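HD domain protein (Enterococcus faecalis, PDB 4LRL) hydrolyses deoxyribonucleoside triphosphates as a metal-binding HD-domain triphosphohydrolase under allosteric control, here with dGTP and dTTP bound. Local coordinates at residues Tyr47-His52 with Ile97-Cys102; Asp254-Arg259 with Asp397-Asn402; Tyr384-Asn389 with Glu440-Pro445. All blocks are in the same frame, centred on the assembly; numbering follows the deposited sequence.

Contact 1. Residues Tyr47-His52 with Ile97-Cys102; sequences YIHVQH and ITRRIC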
loop_
_atom_site.group_PDB
_atom_site.type_symbol
_atom_site.label_atom_id
_atom_site.label_comp_id
_atom_site.label_asym_id
_atom_site.label_seq_id
_atom_site.Cartn_x
_atom_site.Cartn_y
_atom_site.Cartn_z
ATOM N N TYR C 47 6.558 7.462 -12.972
ATOM C CA TYR C 47 7.019 7.898 -14.289
ATOM C C TYR C 47 8.526 8.121 -14.332
ATOM O O TYR C 47 9.124 8.631 -13.369
ATOM C CB TYR C 47 6.333 9.199 -14.691
ATOM C CG TYR C 47 4.850 9.071 -14.930
ATOM C CD1 TYR C 47 3.939 9.235 -13.885
ATOM C CD2 TYR C 47 4.353 8.792 -16.201
ATOM C CE1 TYR C 47 2.575 9.124 -14.099
ATOM C CE2 TYR C 47 2.986 8.680 -16.425
ATOM C CZ TYR C 47 2.106 8.847 -15.369
ATOM O OH TYR C 47 0.754 8.733 -15.582
ATOM N N ILE C 48 9.130 7.735 -15.455
ATOM C CA ILE C 48 10.487 8.145 -15.788
ATOM C C ILE C 48 10.332 9.316 -16.762
ATOM O O ILE C 48 9.589 9.211 -17.742
ATOM C CB ILE C 48 11.303 7.000 -16.457
ATOM C CG1 ILE C 48 11.229 5.676 -15.658
ATOM C CG2 ILE C 48 12.758 7.437 -16.746
ATOM C CD1 ILE C 48 11.654 5.734 -14.182
ATOM N N HIS C 49 11.009 10.431 -16.478
ATOM C CA HIS C 49 10.883 11.650 -17.290
ATOM C C HIS C 49 12.147 11.911 -18.099
ATOM O O HIS C 49 13.239 12.029 -17.527
ATOM C CB HIS C 49 10.589 12.871 -16.410
ATOM C CG HIS C 49 9.330 12.759 -15.604
ATOM N ND1 HIS C 49 9.253 12.024 -14.442
ATOM C CD2 HIS C 49 8.105 13.304 -15.784
ATOM C CE1 HIS C 49 8.032 12.115 -13.944
ATOM N NE2 HIS C 49 7.316 12.881 -14.744
ATOM N N VAL C 50 11.992 12.021 -19.418
ATOM C CA VAL C 50 13.118 12.261 -20.324
ATOM C C VAL C 50 12.914 13.544 -21.134
ATOM O O VAL C 50 11.928 13.660 -21.879
ATOM C CB VAL C 50 13.341 11.057 -21.274
ATOM C CG1 VAL C 50 14.450 11.353 -22.301
ATOM C CG2 VAL C 50 13.661 9.793 -20.477
ATOM N N GLN C 51 13.843 14.497 -20.970
ATOM C CA GLN C 51 13.836 15.781 -21.699
ATOM C C GLN C 51 14.975 15.932 -22.703
ATOM O O GLN C 51 14.840 16.668 -23.675
ATOM C CB GLN C 51 13.922 16.977 -20.745
ATOM C CG GLN C 51 12.692 17.234 -19.910
ATOM C CD GLN C 51 12.860 16.716 -18.503
ATOM O OE1 GLN C 51 13.380 17.415 -17.629
ATOM N NE2 GLN C 51 12.432 15.483 -18.274
ATOM N N HIS C 52 16.104 15.273 -22.450
ATOM C CA HIS C 52 17.283 15.418 -23.303
ATOM C C HIS C 52 17.290 14.400 -24.434
ATOM O O HIS C 52 17.019 13.217 -24.215
ATOM C CB HIS C 52 18.567 15.264 -22.485
ATOM C CG HIS C 52 18.743 16.308 -21.427
ATOM N ND1 HIS C 52 18.225 16.177 -20.153
ATOM C CD2 HIS C 52 19.389 17.499 -21.451
ATOM C CE1 HIS C 52 18.542 17.244 -19.440
ATOM N NE2 HIS C 52 19.246 18.062 -20.205
ATOM N N ILE C 97 15.786 8.808 -10.375
ATOM C CA ILE C 97 16.092 9.302 -9.031
ATOM C C ILE C 97 17.144 10.416 -9.114
ATOM O O ILE C 97 17.011 11.446 -8.462
ATOM C CB ILE C 97 16.574 8.163 -8.098
ATOM C CG1 ILE C 97 15.444 7.125 -7.883
ATOM C CG2 ILE C 97 17.118 8.730 -6.778
ATOM C CD1 ILE C 97 15.789 5.997 -6.894
ATOM N N THR C 98 18.159 10.201 -9.950
ATOM C CA THR C 98 19.254 11.145 -10.171
ATOM C C THR C 98 18.721 12.450 -10.765
ATOM O O THR C 98 19.152 13.542 -10.376
ATOM C CB THR C 98 20.320 10.532 -11.112
ATOM O OG1 THR C 98 20.871 9.360 -10.504
ATOM C CG2 THR C 98 21.447 11.494 -11.372
ATOM N N ARG C 99 17.771 12.330 -11.694
ATOM C CA ARG C 99 17.149 13.507 -12.292
ATOM C C ARG C 99 16.386 14.297 -11.231
ATOM O O ARG C 99 16.455 15.524 -11.190
ATOM C CB ARG C 99 16.236 13.118 -13.454
ATOM C CG ARG C 99 15.637 14.301 -14.194
ATOM C CD ARG C 99 14.419 13.891 -15.006
ATOM N NE ARG C 99 13.273 13.491 -14.191
ATOM C CZ ARG C 99 12.467 14.319 -13.517
ATOM N NH1 ARG C 99 12.661 15.639 -13.535
ATOM N NH2 ARG C 99 11.445 13.820 -12.816
ATOM N N ARG C 100 15.683 13.593 -10.350
ATOM C CA ARG C 100 14.930 14.276 -9.294
ATOM C C ARG C 100 15.864 15.018 -8.349
ATOM O O ARG C 100 15.559 16.143 -7.942
ATOM C CB ARG C 100 14.013 13.304 -8.553
ATOM C CG ARG C 100 12.862 12.833 -9.429
ATOM C CD ARG C 100 12.014 11.763 -8.793
ATOM N NE ARG C 100 11.128 11.170 -9.799
ATOM C CZ ARG C 100 10.131 10.317 -9.554
ATOM N NH1 ARG C 100 9.405 9.852 -10.563
ATOM N NH2 ARG C 100 9.851 9.931 -8.312
ATOM N N ILE C 101 17.007 14.402 -8.038
ATOM C CA ILE C 101 18.011 15.007 -7.149
ATOM C C ILE C 101 18.643 16.259 -7.762
ATOM O O ILE C 101 18.757 17.281 -7.092
ATOM C CB ILE C 101 19.121 13.988 -6.727
ATOM C CG1 ILE C 101 18.481 12.804 -6.004
ATOM C CG2 ILE C 101 20.173 14.660 -5.835
ATOM C CD1 ILE C 101 19.430 11.676 -5.646
ATOM N N CYS C 102 19.043 16.160 -9.034
ATOM C CA CYS C 102 19.617 17.276 -9.774
ATOM C C CYS C 102 18.646 18.447 -9.853
ATOM O O CYS C 102 19.043 19.604 -9.733
ATOM C CB CYS C 102 20.000 16.835 -11.182
ATOM S SG CYS C 102 21.427 15.745 -11.262
#

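Contact 2. Residues Asp254-Arg259 with Asp397-Asn402; sequences DYIVSR and DFYRPN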
loop_
_atom_site.group_PDB
_atom_site.type_symbol
_atom_site.label_atom_id
_atom_site.label_comp_id
_atom_site.label_asym_id
_atom_site.label_seq_id
_atom_site.Cartn_x
_atom_site.Cartn_y
_atom_site.Cartn_z
ATOM N N ASP C 254 15.637 5.014 8.248
ATOM C CA ASP C 254 14.732 4.106 7.538
ATOM C C ASP C 254 15.366 3.547 6.279
ATOM O O ASP C 254 15.061 2.429 5.873
ATOM C CB ASP C 254 13.432 4.808 7.148
ATOM C CG ASP C 254 12.678 5.352 8.339
ATOM O OD1 ASP C 254 11.998 6.388 8.178
ATOM O OD2 ASP C 254 12.764 4.754 9.434
ATOM N N TYR C 255 16.235 4.327 5.644
ATOM C CA TYR C 255 16.956 3.812 4.500
ATOM C C TYR C 255 17.897 2.677 4.950
ATOM O O TYR C 255 17.911 1.612 4.340
ATOM C CB TYR C 255 17.700 4.922 3.756
ATOM C CG TYR C 255 18.848 4.400 2.939
ATOM C CD1 TYR C 255 18.620 3.753 1.727
ATOM C CD2 TYR C 255 20.167 4.543 3.385
ATOM C CE1 TYR C 255 19.673 3.263 0.977
ATOM C CE2 TYR C 255 21.239 4.049 2.641
ATOM C CZ TYR C 255 20.984 3.413 1.438
ATOM O OH TYR C 255 22.018 2.916 0.690
ATOM N N ILE C 256 18.646 2.892 6.030
ATOM C CA ILE C 256 19.544 1.852 6.547
ATOM C C ILE C 256 18.770 0.606 7.011
ATOM O O ILE C 256 19.179 -0.516 6.766
ATOM C CB ILE C 256 20.478 2.383 7.669
ATOM C CG1 ILE C 256 21.408 3.471 7.118
ATOM C CG2 ILE C 256 21.293 1.244 8.288
ATOM C CD1 ILE C 256 22.443 2.968 6.106
ATOM N N VAL C 257 17.639 0.820 7.657
ATOM C CA VAL C 257 16.777 -0.270 8.080
ATOM C C VAL C 257 16.318 -1.118 6.886
ATOM O O VAL C 257 16.432 -2.339 6.924
ATOM C CB VAL C 257 15.593 0.262 8.923
ATOM C CG1 VAL C 257 14.578 -0.842 9.225
ATOM C CG2 VAL C 257 16.112 0.841 10.218
ATOM N N SER C 258 15.834 -0.470 5.825
ATOM C CA SER C 258 15.369 -1.174 4.620
ATOM C C SER C 258 16.500 -1.943 3.948
ATOM O O SER C 258 16.309 -3.075 3.466
ATOM C CB SER C 258 14.765 -0.199 3.612
ATOM O OG SER C 258 13.648 0.478 4.173
ATOM N N ARG C 259 17.668 -1.306 3.919
ATOM C CA ARG C 259 18.866 -1.872 3.341
ATOM C C ARG C 259 19.178 -3.191 4.032
ATOM O O ARG C 259 19.319 -4.216 3.371
ATOM C CB ARG C 259 20.031 -0.890 3.485
ATOM C CG ARG C 259 21.216 -1.178 2.587
ATOM C CD ARG C 259 22.291 -0.108 2.736
ATOM N NE ARG C 259 23.642 -0.657 2.608
ATOM C CZ ARG C 259 24.750 0.087 2.594
ATOM N NH1 ARG C 259 24.665 1.410 2.674
ATOM N NH2 ARG C 259 25.947 -0.484 2.477
ATOM N N ASP C 397 27.474 -4.773 0.126
ATOM C CA ASP C 397 28.316 -4.299 1.221
ATOM C C ASP C 397 27.497 -3.706 2.375
ATOM O O ASP C 397 26.500 -3.015 2.154
ATOM C CB ASP C 397 29.323 -3.270 0.699
ATOM C CG ASP C 397 28.661 -1.994 0.204
ATOM O OD1 ASP C 397 27.730 -2.067 -0.629
ATOM O OD2 ASP C 397 29.076 -0.909 0.652
ATOM N N PHE C 398 27.925 -3.989 3.603
ATOM C CA PHE C 398 27.280 -3.444 4.797
ATOM C C PHE C 398 27.756 -2.025 5.072
ATOM O O PHE C 398 28.838 -1.633 4.626
ATOM C CB PHE C 398 27.571 -4.321 6.014
ATOM C CG PHE C 398 26.791 -5.599 6.036
ATOM C CD1 PHE C 398 25.470 -5.616 6.478
ATOM C CD2 PHE C 398 27.372 -6.789 5.616
ATOM C CE1 PHE C 398 24.740 -6.801 6.505
ATOM C CE2 PHE C 398 26.649 -7.982 5.636
ATOM C CZ PHE C 398 25.331 -7.985 6.082
ATOM N N TYR C 399 26.948 -1.264 5.808
ATOM C CA TYR C 399 27.353 0.071 6.227
ATOM C C TYR C 399 28.383 0.004 7.363
ATOM O O TYR C 399 28.049 -0.350 8.490
ATOM C CB TYR C 399 26.138 0.932 6.612
ATOM C CG TYR C 399 26.506 2.371 6.890
ATOM C CD1 TYR C 399 27.192 3.126 5.936
ATOM C CD2 TYR C 399 26.188 2.977 8.106
ATOM C CE1 TYR C 399 27.560 4.453 6.184
ATOM C CE2 TYR C 399 26.542 4.307 8.364
ATOM C CZ TYR C 399 27.234 5.038 7.397
ATOM O OH TYR C 399 27.603 6.348 7.628
ATOM N N ARG C 400 29.637 0.319 7.043
ATOM C CA ARG C 400 30.713 0.372 8.038
ATOM C C ARG C 400 31.510 1.669 7.892
ATOM O O ARG C 400 32.554 1.688 7.238
ATOM C CB ARG C 400 31.644 -0.838 7.926
ATOM C CG ARG C 400 32.555 -0.990 9.139
ATOM C CD ARG C 400 33.835 -1.760 8.844
ATOM N NE ARG C 400 33.555 -3.115 8.378
ATOM C CZ ARG C 400 34.369 -4.152 8.540
ATOM N NH1 ARG C 400 34.010 -5.340 8.074
ATOM N NH2 ARG C 400 35.530 -4.013 9.171
ATOM N N PRO C 401 31.015 2.765 8.496
ATOM C CA PRO C 401 31.668 4.059 8.348
ATOM C C PRO C 401 33.068 4.097 8.955
ATOM O O PRO C 401 33.248 3.793 10.136
ATOM C CB PRO C 401 30.727 5.022 9.084
ATOM C CG PRO C 401 29.924 4.162 9.992
ATOM C CD PRO C 401 29.766 2.865 9.273
ATOM N N ASN C 402 34.047 4.444 8.128
ATOM C CA ASN C 402 35.404 4.646 8.598
ATOM C C ASN C 402 35.670 6.129 8.790
ATOM O O ASN C 402 35.673 6.902 7.830
ATOM C CB ASN C 402 36.415 4.038 7.635
ATOM C CG ASN C 402 37.753 3.811 8.281
ATOM O OD1 ASN C 402 38.439 4.754 8.676
ATOM N ND2 ASN C 402 38.139 2.550 8.392
#

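Contact 3. Residues Tyr384-Asn389 with Glu440-Pro445; sequences YYTAIN and ERFYFP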
loop_
_atom_site.group_PDB
_atom_site.type_symbol
_atom_site.label_atom_id
_atom_site.label_comp_id
_atom_site.label_asym_id
_atom_site.label_seq_id
_atom_site.Cartn_x
_atom_site.Cartn_y
_atom_site.Cartn_z
ATOM N N TYR C 384 30.698 -30.983 -7.542
ATOM C CA TYR C 384 29.568 -30.387 -8.258
ATOM C C TYR C 384 28.294 -30.394 -7.440
ATOM O O TYR C 384 27.368 -29.623 -7.712
ATOM C CB TYR C 384 29.331 -31.087 -9.602
ATOM C CG TYR C 384 30.564 -31.111 -10.481
ATOM C CD1 TYR C 384 31.445 -32.188 -10.441
ATOM C CD2 TYR C 384 30.867 -30.038 -11.326
ATOM C CE1 TYR C 384 32.586 -32.210 -11.224
ATOM C CE2 TYR C 384 32.016 -30.050 -12.119
ATOM C CZ TYR C 384 32.864 -31.143 -12.057
ATOM O OH TYR C 384 33.989 -31.188 -12.839
ATOM N N TYR C 385 28.246 -31.247 -6.428
ATOM C CA TYR C 385 27.025 -31.389 -5.651
ATOM C C TYR C 385 27.092 -30.819 -4.239
ATOM O O TYR C 385 26.125 -30.933 -3.490
ATOM C CB TYR C 385 26.536 -32.842 -5.680
ATOM C CG TYR C 385 25.989 -33.186 -7.037
ATOM C CD1 TYR C 385 26.771 -33.872 -7.971
ATOM C CD2 TYR C 385 24.706 -32.769 -7.416
ATOM C CE1 TYR C 385 26.275 -34.171 -9.233
ATOM C CE2 TYR C 385 24.200 -33.057 -8.681
ATOM C CZ TYR C 385 24.993 -33.760 -9.583
ATOM O OH TYR C 385 24.511 -34.041 -10.836
ATOM N N THR C 386 28.226 -30.203 -3.892
ATOM C CA THR C 386 28.381 -29.510 -2.617
ATOM C C THR C 386 29.084 -28.181 -2.831
ATOM O O THR C 386 29.743 -27.969 -3.841
ATOM C CB THR C 386 29.206 -30.322 -1.558
ATOM O OG1 THR C 386 30.602 -30.335 -1.904
ATOM C CG2 THR C 386 28.694 -31.741 -1.403
ATOM N N ALA C 387 28.948 -27.291 -1.860
ATOM C CA ALA C 387 29.678 -26.036 -1.865
ATOM C C ALA C 387 29.767 -25.467 -0.464
ATOM O O ALA C 387 29.043 -25.886 0.440
ATOM C CB ALA C 387 29.009 -25.013 -2.802
ATOM N N ILE C 388 30.681 -24.512 -0.318
ATOM C CA ILE C 388 30.784 -23.662 0.839
ATOM C C ILE C 388 30.703 -22.240 0.294
ATOM O O ILE C 388 31.474 -21.872 -0.588
ATOM C CB ILE C 388 32.149 -23.870 1.557
ATOM C CG1 ILE C 388 32.204 -25.247 2.221
ATOM C CG2 ILE C 388 32.419 -22.754 2.589
ATOM C CD1 ILE C 388 33.596 -25.671 2.631
ATOM N N ASN C 389 29.752 -21.449 0.779
ATOM C CA ASN C 389 29.814 -20.002 0.540
ATOM C C ASN C 389 29.251 -19.170 1.673
ATOM O O ASN C 389 28.477 -19.657 2.500
ATOM C CB ASN C 389 29.222 -19.587 -0.822
ATOM C CG ASN C 389 27.723 -19.837 -0.928
ATOM O OD1 ASN C 389 26.970 -19.639 0.024
ATOM N ND2 ASN C 389 27.283 -20.247 -2.111
ATOM N N GLU C 440 28.002 -18.636 6.951
ATOM C CA GLU C 440 28.767 -19.652 6.243
ATOM C C GLU C 440 27.813 -20.812 6.014
ATOM O O GLU C 440 27.213 -21.327 6.962
ATOM C CB GLU C 440 29.978 -20.149 7.057
ATOM C CG GLU C 440 31.078 -19.131 7.356
ATOM C CD GLU C 440 31.892 -18.736 6.134
ATOM O OE1 GLU C 440 32.124 -19.595 5.252
ATOM O OE2 GLU C 440 32.310 -17.558 6.068
ATOM N N ARG C 441 27.671 -21.220 4.761
ATOM C CA ARG C 441 26.824 -22.366 4.448
ATOM C C ARG C 441 27.525 -23.501 3.712
ATOM O O ARG C 441 28.429 -23.280 2.898
ATOM C CB ARG C 441 25.581 -21.926 3.682
ATOM C CG ARG C 441 24.501 -21.409 4.595
ATOM C CD ARG C 441 23.309 -20.824 3.841
ATOM N NE ARG C 441 22.421 -20.194 4.807
ATOM C CZ ARG C 441 21.507 -20.844 5.518
ATOM N NH1 ARG C 441 21.329 -22.151 5.360
ATOM N NH2 ARG C 441 20.768 -20.177 6.388
ATOM N N PHE C 442 27.085 -24.717 4.017
ATOM C CA PHE C 442 27.495 -25.910 3.303
ATOM C C PHE C 442 26.302 -26.445 2.508
ATOM O O PHE C 442 25.221 -26.684 3.057
ATOM C CB PHE C 442 28.025 -26.951 4.293
ATOM C CG PHE C 442 28.334 -28.274 3.672
ATOM C CD1 PHE C 442 29.316 -28.385 2.685
ATOM C CD2 PHE C 442 27.651 -29.415 4.075
ATOM C CE1 PHE C 442 29.611 -29.617 2.099
ATOM C CE2 PHE C 442 27.942 -30.666 3.508
ATOM C CZ PHE C 442 28.925 -30.768 2.515
ATOM N N TYR C 443 26.494 -26.615 1.208
ATOM C CA TYR C 443 25.394 -26.957 0.333
ATOM C C TYR C 443 25.495 -28.412 -0.061
ATOM O O TYR C 443 26.584 -28.919 -0.268
ATOM C CB TYR C 443 25.383 -26.042 -0.899
ATOM C CG TYR C 443 24.749 -24.697 -0.635
ATOM C CD1 TYR C 443 25.509 -23.609 -0.195
ATOM C CD2 TYR C 443 23.382 -24.517 -0.810
ATOM C CE1 TYR C 443 24.904 -22.356 0.056
ATOM C CE2 TYR C 443 22.773 -23.289 -0.556
ATOM C CZ TYR C 443 23.536 -22.216 -0.123
ATOM O OH TYR C 443 22.902 -21.015 0.117
ATOM N N PHE C 444 24.350 -29.079 -0.167
ATOM C CA PHE C 444 24.317 -30.519 -0.465
ATOM C C PHE C 444 22.989 -30.885 -1.108
ATOM O O PHE C 444 22.007 -30.138 -0.962
ATOM C CB PHE C 444 24.525 -31.344 0.811
ATOM C CG PHE C 444 23.640 -30.934 1.958
ATOM C CD1 PHE C 444 22.356 -31.473 2.097
ATOM C CD2 PHE C 444 24.087 -30.010 2.902
ATOM C CE1 PHE C 444 21.530 -31.096 3.168
ATOM C CE2 PHE C 444 23.271 -29.624 3.971
ATOM C CZ PHE C 444 21.989 -30.170 4.102
ATOM N N PRO C 445 22.945 -32.030 -1.824
ATOM C CA PRO C 445 21.670 -32.428 -2.422
ATOM C C PRO C 445 20.631 -32.682 -1.350
ATOM O O PRO C 445 20.933 -33.297 -0.328
ATOM C CB PRO C 445 22.011 -33.722 -3.169
ATOM C CG PRO C 445 23.488 -33.632 -3.407
ATOM C CD PRO C 445 24.018 -32.982 -2.170
#

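Contact 1. Residues Tyr47-His52 with Ile97-Cys102
His49, on the face of strand 46-52 turned toward helix 87-108, meets the end of Arg99. The methylene of the histidine lies over one face of the guanidinium, CB being 3.3 Å above that plane and offset toward its rim, with Arg99 NE 3.5 Å from His49 CB. The imidazole is not stacked on the guanidinium: the two planes stand 58° apart, so that His49 ND1 comes to 3.3 Å from Arg99 NH2 in an oblique approach. Arg99 gets there by starting with CG anti to the backbone N and then bending at CG-CD (chi3 68°), which turns NE back over the strand and leaves CD 3.3 Å from His49 O. Farther along, the Gln51 side chain crosses that of Arg99 at about a right angle, its NE2 lying 4.1 Å from Arg99 CD in a loose contact.

Arg100 takes another route. Its chain is extended from CG to NE and ends with NH1 at 3.1 Å from Tyr47 O. That oxygen lies at the edge of the guanidinium, near its plane, and the same NH1 approaches the edge of the His49 ring and donates to His45 O. Both arginines share Glu96, whose OE1 forms salt bridges with Arg99 NH2 and Arg100 NE while its OE2 accepts from His49 N; the carboxylate thus ties helix and strand together.

The axes of strand 47-52 and helix 97-102 approach to 9.2 Å at 65°, a strand laid across a helix of the HD domain. Along its edge the strand pairs antiparallel with strand 33-42, Ile48 with Phe40 and Val50 with Lys38; Phe40 and Lys38 line a dGTP pocket. Thr98 and Arg99 pack on helix 124-133.

Contact 2. Residues Asp254-Arg259 with Asp397-Asn402
Arg259 reaches out of helix 249-267 to the backbone of Asp397. Its chain leaves CB with CG anti to the backbone N (chi1 -163°), and the side chain packs on Leu212 of helix 206-219. NE donates to Tyr263 OH and stays 3.7 Å from Asp397 O. CZ follows at 3.6 Å from Asp397 O, and NH2 closes on Asp397 O at 2.6 Å, a short and nearly straight bond (N-H...O 166°). The oxygen lies in the guanidinium plane, but the donor stands 42° above the carbonyl plane. NH2 also makes a long salt bridge, 3.6 Å, to Asp397 OD2. NH1 runs past Tyr399, whose backbone N and CB lie over one guanidinium face, CB offset toward its rim. Beside this polar end, Ile256 crosses Tyr399 at about a right angle, with CD1 4.2 Å from CG.

Gln203 OE1 also accepts from Arg259 NH2, and Asp397 OD1 has its stronger salt bridge with Arg208. Asp397 lies about 11 Å, side chain to ion, from the bound nickel ion. A buried guanidinium is thus held by a carbonyl, an amide and a phenol, with the carboxylate probably contributing mainly longer-range charge compensation.

Contact 3. Residues Tyr384-Asn389 with Glu440-Pro445
The Phe442 ring settles between Thr386 and Ile388, which it meets on the same side of the sheet. With CG anti to the backbone N (chi1 174°), the ring lies back along strand 387-389: CE1 presses on Thr386 CB at 3.7 Å, CZ faces Thr386 CG2, and Ile388 CG1 comes at the ring edge beside CD1. The other side of the sheet carries a second fit. The Ala387 methyl meets Tyr443, CB to CB 4.2 Å, and the edge of the tyrosine ring slides along to Asn389. Asn389 CG lies between the backbone N and the carbonyl carbon (chi1 66°), and this swings OD1 to 3.4 Å from Tyr443 CE1, with amide and ring planes 59° apart. Pro445 packs against Tyr385: its CG sits 3.9 Å from Tyr385 CB, and its CD lies near the carbonyl oxygen.

Between these faces the backbones pair antiparallel. Ala387 and Tyr443 are a hydrogen-bonded pair, the Tyr443 N to Ala387 O bond being 2.8 Å; Asn389 and Arg441 are a second, and Ile388 with Phe442 is the non-hydrogen-bonded pair between them. Thr386 CA adds a CA-H...O contact to Tyr443 O.

Strand 441-444 is the middle one of three, and through Phe444 it pairs with Lys354, a dGTP-binding residue. Across the contact the clear hydrogen bonds are all backbone to backbone; the side chains mesh largely by apolar contact, while Tyr443 OH donates to Pro270 O and Arg441 NH1 bonds Ser355 OG outside it.

Contact 1 closes before the others open, tying strand 46-52 to helix 87-108 in the HD domain. Contacts 2 and 3 both fall in the HD-associated region and are interleaved along the chain: helix 249-267, then strand 387-389, then the 397-402 loop, then strand 441-444. Centres of contacts 1 and 2 are 25 Å apart, those of 2 and 3 28 Å, and those of 1 and 3 43 Å, the last pair on opposite sides of the chain's centre. Contact 1 adjoins one dGTP pocket, the Asp397 side chain of contact 2 is about 11 Å from the nickel, and contact 3 belongs to a sheet holding Lys354, so the contacts lie near these sites without forming them.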